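Side-chain contacts in putative acetyltransferase (PDB 3D9W), which probably transfers acetyl groups to arylamines, as an arylamine N-acetyltransferase of the opportunistic pathogen Nocardia farcinica: residues R226-S229 and D230-H233; L41-R44 and H45-I49. All coordinates share one frame; numbering follows the deposited sequence.

Both contacts are local, and both are partly buried, yet their chemistry follows the backbone that carries them. Contact 1 turns the chain between the antiparallel strands 223-227 and 232-236, bringing rings and a guanidinium together beside the turn. Contact 2 lies in the last turns of helix 35-48, where threonine hydroxyls bind carbonyls of the preceding turn. Arg226, Phe227, His232 and His233 are the buried end of contact 1, and Asp230 is exposed; in contact 2 Leu41, Val42, His45 and Thr46 are buried. The two meet directly: Arg226 NH1 lies 2.8 Å from Thr47 O, a probable hydrogen bond tying hairpin to helix end.

Contact 1: residues R226-S229 and D230-H233; sequences RFHS and DRHH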
ATOM      1  N   ARG A 226       6.880  -6.647   3.398  1.00 19.38           N
ATOM      2  CA  ARG A 226       5.962  -7.707   3.774  1.00 19.07           C
ATOM      3  C   ARG A 226       5.532  -7.238   5.145  1.00 19.65           C
ATOM      4  O   ARG A 226       6.374  -6.925   5.989  1.00 19.12           O
ATOM      5  CB  ARG A 226       6.671  -9.058   3.860  1.00 18.38           C
ATOM      6  CG  ARG A 226       5.727 -10.213   4.124  1.00 16.74           C
ATOM      7  CD  ARG A 226       4.728 -10.353   2.999  1.00 17.21           C
ATOM      8  NE  ARG A 226       3.913 -11.550   3.161  1.00 19.36           N
ATOM      9  CZ  ARG A 226       2.781 -11.607   3.853  1.00 18.62           C
ATOM     10  NH1 ARG A 226       2.305 -10.526   4.451  1.00 18.50           N
ATOM     11  NH2 ARG A 226       2.135 -12.756   3.965  1.00 17.96           N
ATOM     12  N   PHE A 227       4.231  -7.157   5.374  1.00 19.53           N
ATOM     13  CA  PHE A 227       3.773  -6.662   6.659  1.00 19.79           C
ATOM     14  C   PHE A 227       3.015  -7.665   7.517  1.00 20.82           C
ATOM     15  O   PHE A 227       2.058  -8.299   7.069  1.00 21.74           O
ATOM     16  CB  PHE A 227       2.926  -5.409   6.451  1.00 16.69           C
ATOM     17  CG  PHE A 227       2.593  -4.698   7.714  1.00 15.09           C
ATOM     18  CD1 PHE A 227       3.604  -4.229   8.539  1.00 13.01           C
ATOM     19  CD2 PHE A 227       1.267  -4.518   8.100  1.00 14.27           C
ATOM     20  CE1 PHE A 227       3.304  -3.594   9.732  1.00 13.07           C
ATOM     21  CE2 PHE A 227       0.955  -3.883   9.294  1.00 12.89           C
ATOM     22  CZ  PHE A 227       1.979  -3.421  10.114  1.00 13.25           C
ATOM     23  N   HIS A 228       3.468  -7.801   8.757  1.00 20.45           N
ATOM     24  CA  HIS A 228       2.848  -8.703   9.713  1.00 21.91           C
ATOM     25  C   HIS A 228       2.320  -7.875  10.888  1.00 22.73           C
ATOM     26  O   HIS A 228       2.688  -6.706  11.043  1.00 23.00           O
ATOM     27  CB  HIS A 228       3.864  -9.752  10.179  1.00 21.33           C
ATOM     28  CG  HIS A 228       4.352 -10.651   9.078  1.00 22.06           C
ATOM     29  ND1 HIS A 228       3.520 -11.508   8.391  1.00 20.20           N
ATOM     30  CD2 HIS A 228       5.586 -10.817   8.542  1.00 21.51           C
ATOM     31  CE1 HIS A 228       4.219 -12.164   7.482  1.00 20.61           C
ATOM     32  NE2 HIS A 228       5.476 -11.765   7.553  1.00 21.12           N
ATOM     33  N   SER A 229       1.454  -8.464  11.708  1.00 21.91           N
ATOM     34  CA  SER A 229       0.887  -7.720  12.824  1.00 20.94           C
ATOM     35  C   SER A 229       1.955  -7.348  13.836  1.00 20.22           C
ATOM     36  O   SER A 229       1.858  -6.318  14.488  1.00 19.24           O
ATOM     37  CB  SER A 229      -0.208  -8.532  13.516  1.00 20.92           C
ATOM     38  OG  SER A 229       0.349  -9.384  14.496  1.00 21.82           O
ATOM     39  N   ASP A 230       2.988  -8.174  13.943  1.00 20.01           N
ATOM     40  CA  ASP A 230       4.052  -7.933  14.904  1.00 20.97           C
ATOM     41  C   ASP A 230       5.412  -7.549  14.324  1.00 21.78           C
ATOM     42  O   ASP A 230       6.339  -7.252  15.073  1.00 23.27           O
ATOM     43  CB  ASP A 230       4.216  -9.170  15.787  1.00 21.05           C
ATOM     44  CG  ASP A 230       4.705 -10.383  15.010  1.00 22.10           C
ATOM     45  OD1 ASP A 230       4.553 -10.396  13.771  1.00 21.12           O
ATOM     46  OD2 ASP A 230       5.230 -11.332  15.638  1.00 22.25           O
ATOM     47  N   ARG A 231       5.547  -7.556  13.005  1.00 23.04           N
ATOM     48  CA  ARG A 231       6.821  -7.213  12.382  1.00 23.59           C
ATOM     49  C   ARG A 231       6.660  -6.722  10.944  1.00 23.72           C
ATOM     50  O   ARG A 231       5.635  -6.962  10.296  1.00 24.32           O
ATOM     51  CB  ARG A 231       7.763  -8.416  12.419  1.00 25.16           C
ATOM     52  CG  ARG A 231       7.224  -9.637  11.705  1.00 30.07           C
ATOM     53  CD  ARG A 231       8.217 -10.792  11.747  1.00 35.13           C
ATOM     54  NE  ARG A 231       7.978 -11.755  10.668  1.00 38.55           N
ATOM     55  CZ  ARG A 231       6.982 -12.640  10.646  1.00 39.05           C
ATOM     56  NH1 ARG A 231       6.119 -12.703  11.659  1.00 36.77           N
ATOM     57  NH2 ARG A 231       6.835 -13.448   9.595  1.00 39.30           N
ATOM     58  N   HIS A 232       7.687  -6.036  10.450  1.00 22.07           N
ATOM     59  CA  HIS A 232       7.673  -5.471   9.109  1.00 19.33           C
ATOM     60  C   HIS A 232       9.000  -5.774   8.427  1.00 17.78           C
ATOM     61  O   HIS A 232      10.055  -5.397   8.917  1.00 16.03           O
ATOM     62  CB  HIS A 232       7.453  -3.958   9.225  1.00 18.73           C
ATOM     63  CG  HIS A 232       7.480  -3.224   7.921  1.00 18.49           C
ATOM     64  ND1 HIS A 232       7.951  -1.933   7.810  1.00 19.32           N
ATOM     65  CD2 HIS A 232       7.059  -3.579   6.684  1.00 19.28           C
ATOM     66  CE1 HIS A 232       7.822  -1.525   6.560  1.00 18.80           C
ATOM     67  NE2 HIS A 232       7.282  -2.504   5.856  1.00 19.92           N
ATOM     68  N   HIS A 233       8.941  -6.476   7.305  1.00 17.35           N
ATOM     69  CA  HIS A 233      10.145  -6.806   6.560  1.00 17.55           C
ATOM     70  C   HIS A 233      10.261  -5.832   5.406  1.00 18.41           C
ATOM     71  O   HIS A 233       9.258  -5.431   4.831  1.00 17.97           O
ATOM     72  CB  HIS A 233      10.076  -8.215   5.976  1.00 19.08           C
ATOM     73  CG  HIS A 233      10.089  -9.312   6.995  1.00 20.15           C
ATOM     74  ND1 HIS A 233      11.153  -9.532   7.845  1.00 20.21           N
ATOM     75  CD2 HIS A 233       9.176 -10.271   7.278  1.00 19.58           C
ATOM     76  CE1 HIS A 233      10.894 -10.579   8.608  1.00 19.48           C
ATOM     77  NE2 HIS A 233       9.701 -11.045   8.284  1.00 21.28           N
TER
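The guanidinium of Arg231 lies flat on the imidazole of His228, the two planes 26° apart and their centres separated by 3.6 Å. Both side chains point the same way from the turn, so the broad cationic end of the arginine covers a ring face. Arg231 CG sits between its backbone N and carbonyl carbon (chi1 59°), and from there the extended chain lays the guanidinium over His228. Arg231 NE donates to His233 NE2 (3.0 Å); the acceptor lies in the guanidinium plane, although NE sits well out of the plane of the imidazole. A long salt bridge from Arg231 NH1 to Asp230 OD1 (3.5 Å) adds a second hold that would limit rotation of the guanidinium. His228 and His233 meet rim to rim with nearly perpendicular planes, their CD2 atoms 3.8 Å apart. His228 CE1 in turn rests over the guanidinium of Arg226, whose polar end goes to Asp268 and to Thr47 of the neighbouring helix.

On the opposite side of the strands, Phe227 turns its edge toward the face of His232, an offset edge-to-face pair with planes at 77°. The nonpolar ring suits this buried side, where it also meets Trp161, while His232 keeps its NE2 bonded to Gln225.

Arg226 and His233 form a hydrogen-bonded antiparallel pair, His233 N to Arg226 O spanning 2.9 Å, and His228 N donates to Arg231 O at 2.8 Å. Between them, Ser229 and Asp230 have the backbone angles of a type I turn, which completes a tight beta hairpin at the edge of the four-stranded antiparallel sheet.

Contact 2: residues L41-R44 and H45-I49; sequences LVYR and HTTAI
In Thr46 and Thr47 alike, chi1 (53° and 65°) sets the hydroxyl between the backbone N and the carbonyl carbon, the rotation that folds OG1 back against the preceding helical turn. Thr46 OG1 thus donates to Val42 O at 2.6 Å, and Thr47 OG1 to Tyr43 O at 2.8 Å. Each carbonyl also takes the ordinary helical amide, Thr46 N to Val42 O (3.0 Å) and Thr47 N to Tyr43 O (3.1 Å), the hydroxyl and amide arriving from opposite faces of the carbonyl plane. The Thr47 hydroxyl also lies obliquely by the Tyr43 ring, Thr47 OG1 to Tyr43 CD1 at 4.0 Å.

Thr46 CG2 packs loosely with valine, 4.2 Å from Val42 CG1. In His45, whose amide binds Leu41 O, CG anti to the backbone N (chi1 -171°) directs the ring away from Leu41-Arg44, where NE2 bonds Asn85 and ND1 bonds Tyr21, with Ile49 CG1 over one face, toward the rim. Arg44 turns back to Glu40 one turn earlier.

Val42 O and Tyr43 O each hold two donors, so both hydroxyls are satisfied by the backbone of the preceding turn, which makes threonine compatible with burial at position 46.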
ATOM      1  N   LEU A  41     -11.060  -6.247   6.963  1.00 21.85           N
ATOM      2  CA  LEU A  41     -10.637  -6.217   5.579  1.00 23.05           C
ATOM      3  C   LEU A  41      -9.240  -5.620   5.521  1.00 23.13           C
ATOM      4  O   LEU A  41      -8.332  -6.197   4.924  1.00 24.23           O
ATOM      5  CB  LEU A  41     -11.609  -5.377   4.753  1.00 24.18           C
ATOM      6  CG  LEU A  41     -13.024  -5.948   4.587  1.00 25.39           C
ATOM      7  CD1 LEU A  41     -13.884  -5.009   3.733  1.00 24.18           C
ATOM      8  CD2 LEU A  41     -12.937  -7.313   3.921  1.00 24.22           C
ATOM      9  N   VAL A  42      -9.067  -4.471   6.166  1.00 22.10           N
ATOM     10  CA  VAL A  42      -7.779  -3.791   6.190  1.00 21.98           C
ATOM     11  C   VAL A  42      -6.663  -4.637   6.794  1.00 23.12           C
ATOM     12  O   VAL A  42      -5.545  -4.692   6.275  1.00 23.24           O
ATOM     13  CB  VAL A  42      -7.875  -2.486   6.977  1.00 20.17           C
ATOM     14  CG1 VAL A  42      -6.523  -1.798   7.015  1.00 17.83           C
ATOM     15  CG2 VAL A  42      -8.913  -1.595   6.339  1.00 19.85           C
ATOM     16  N   TYR A  43      -6.975  -5.295   7.896  1.00 23.40           N
ATOM     17  CA  TYR A  43      -6.013  -6.134   8.583  1.00 24.11           C
ATOM     18  C   TYR A  43      -5.571  -7.336   7.738  1.00 24.39           C
ATOM     19  O   TYR A  43      -4.375  -7.575   7.553  1.00 23.78           O
ATOM     20  CB  TYR A  43      -6.631  -6.590   9.903  1.00 24.84           C
ATOM     21  CG  TYR A  43      -5.751  -7.457  10.764  1.00 26.10           C
ATOM     22  CD1 TYR A  43      -5.535  -8.799  10.445  1.00 27.50           C
ATOM     23  CD2 TYR A  43      -5.172  -6.952  11.926  1.00 26.48           C
ATOM     24  CE1 TYR A  43      -4.770  -9.624  11.266  1.00 28.44           C
ATOM     25  CE2 TYR A  43      -4.407  -7.762  12.757  1.00 28.46           C
ATOM     26  CZ  TYR A  43      -4.212  -9.102  12.422  1.00 29.98           C
ATOM     27  OH  TYR A  43      -3.486  -9.922  13.256  1.00 31.89           O
ATOM     28  N   ARG A  44      -6.538  -8.084   7.220  1.00 24.49           N
ATOM     29  CA  ARG A  44      -6.247  -9.263   6.409  1.00 24.52           C
ATOM     30  C   ARG A  44      -5.385  -8.935   5.200  1.00 24.37           C
ATOM     31  O   ARG A  44      -4.391  -9.608   4.938  1.00 23.27           O
ATOM     32  CB  ARG A  44      -7.550  -9.907   5.925  1.00 26.11           C
ATOM     33  CG  ARG A  44      -8.482 -10.381   7.018  1.00 26.54           C
ATOM     34  CD  ARG A  44      -7.797 -11.375   7.920  1.00 28.40           C
ATOM     35  NE  ARG A  44      -8.735 -12.002   8.845  1.00 30.63           N
ATOM     36  CZ  ARG A  44      -8.377 -12.841   9.812  1.00 30.14           C
ATOM     37  NH1 ARG A  44      -7.097 -13.150   9.975  1.00 28.18           N
ATOM     38  NH2 ARG A  44      -9.297 -13.362  10.614  1.00 28.45           N
ATOM     39  N   HIS A  45      -5.788  -7.897   4.467  1.00 24.08           N
ATOM     40  CA  HIS A  45      -5.088  -7.452   3.262  1.00 23.52           C
ATOM     41  C   HIS A  45      -3.676  -6.970   3.553  1.00 22.22           C
ATOM     42  O   HIS A  45      -2.717  -7.449   2.958  1.00 24.12           O
ATOM     43  CB  HIS A  45      -5.885  -6.329   2.578  1.00 24.74           C
ATOM     44  CG  HIS A  45      -5.371  -5.944   1.220  1.00 24.91           C
ATOM     45  ND1 HIS A  45      -6.167  -5.957   0.094  1.00 23.68           N
ATOM     46  CD2 HIS A  45      -4.157  -5.508   0.812  1.00 23.36           C
ATOM     47  CE1 HIS A  45      -5.465  -5.545  -0.947  1.00 23.05           C
ATOM     48  NE2 HIS A  45      -4.242  -5.267  -0.537  1.00 23.64           N
ATOM     49  N   THR A  46      -3.541  -6.021   4.465  1.00 20.80           N
ATOM     50  CA  THR A  46      -2.222  -5.501   4.777  1.00 18.92           C
ATOM     51  C   THR A  46      -1.266  -6.555   5.286  1.00 18.52           C
ATOM     52  O   THR A  46      -0.061  -6.423   5.109  1.00 19.26           O
ATOM     53  CB  THR A  46      -2.296  -4.369   5.806  1.00 18.37           C
ATOM     54  OG1 THR A  46      -3.037  -4.811   6.953  1.00 16.39           O
ATOM     55  CG2 THR A  46      -2.956  -3.142   5.185  1.00 15.87           C
ATOM     56  N   THR A  47      -1.790  -7.606   5.914  1.00 18.09           N
ATOM     57  CA  THR A  47      -0.921  -8.658   6.455  1.00 17.41           C
ATOM     58  C   THR A  47      -0.831  -9.898   5.580  1.00 16.18           C
ATOM     59  O   THR A  47      -0.117 -10.845   5.907  1.00 14.42           O
ATOM     60  CB  THR A  47      -1.356  -9.093   7.878  1.00 17.35           C
ATOM     61  OG1 THR A  47      -2.648  -9.700   7.832  1.00 17.23           O
ATOM     62  CG2 THR A  47      -1.403  -7.894   8.803  1.00 17.19           C
ATOM     63  N   ALA A  48      -1.543  -9.879   4.459  1.00 15.72           N
ATOM     64  CA  ALA A  48      -1.543 -11.006   3.545  1.00 15.96           C
ATOM     65  C   ALA A  48      -0.817 -10.720   2.231  1.00 18.41           C
ATOM     66  O   ALA A  48       0.008 -11.525   1.788  1.00 18.79           O
ATOM     67  CB  ALA A  48      -2.974 -11.438   3.260  1.00 11.74           C
ATOM     68  N   ILE A  49      -1.115  -9.576   1.618  1.00 18.34           N
ATOM     69  CA  ILE A  49      -0.527  -9.217   0.326  1.00 18.82           C
ATOM     70  C   ILE A  49       0.880  -8.626   0.384  1.00 19.06           C
ATOM     71  O   ILE A  49       1.125  -7.689   1.138  1.00 19.96           O
ATOM     72  CB  ILE A  49      -1.429  -8.200  -0.414  1.00 19.79           C
ATOM     73  CG1 ILE A  49      -2.882  -8.684  -0.404  1.00 20.59           C
ATOM     74  CG2 ILE A  49      -0.940  -8.008  -1.843  1.00 19.41           C
ATOM     75  CD1 ILE A  49      -3.079 -10.036  -1.036  1.00 18.34           C
TER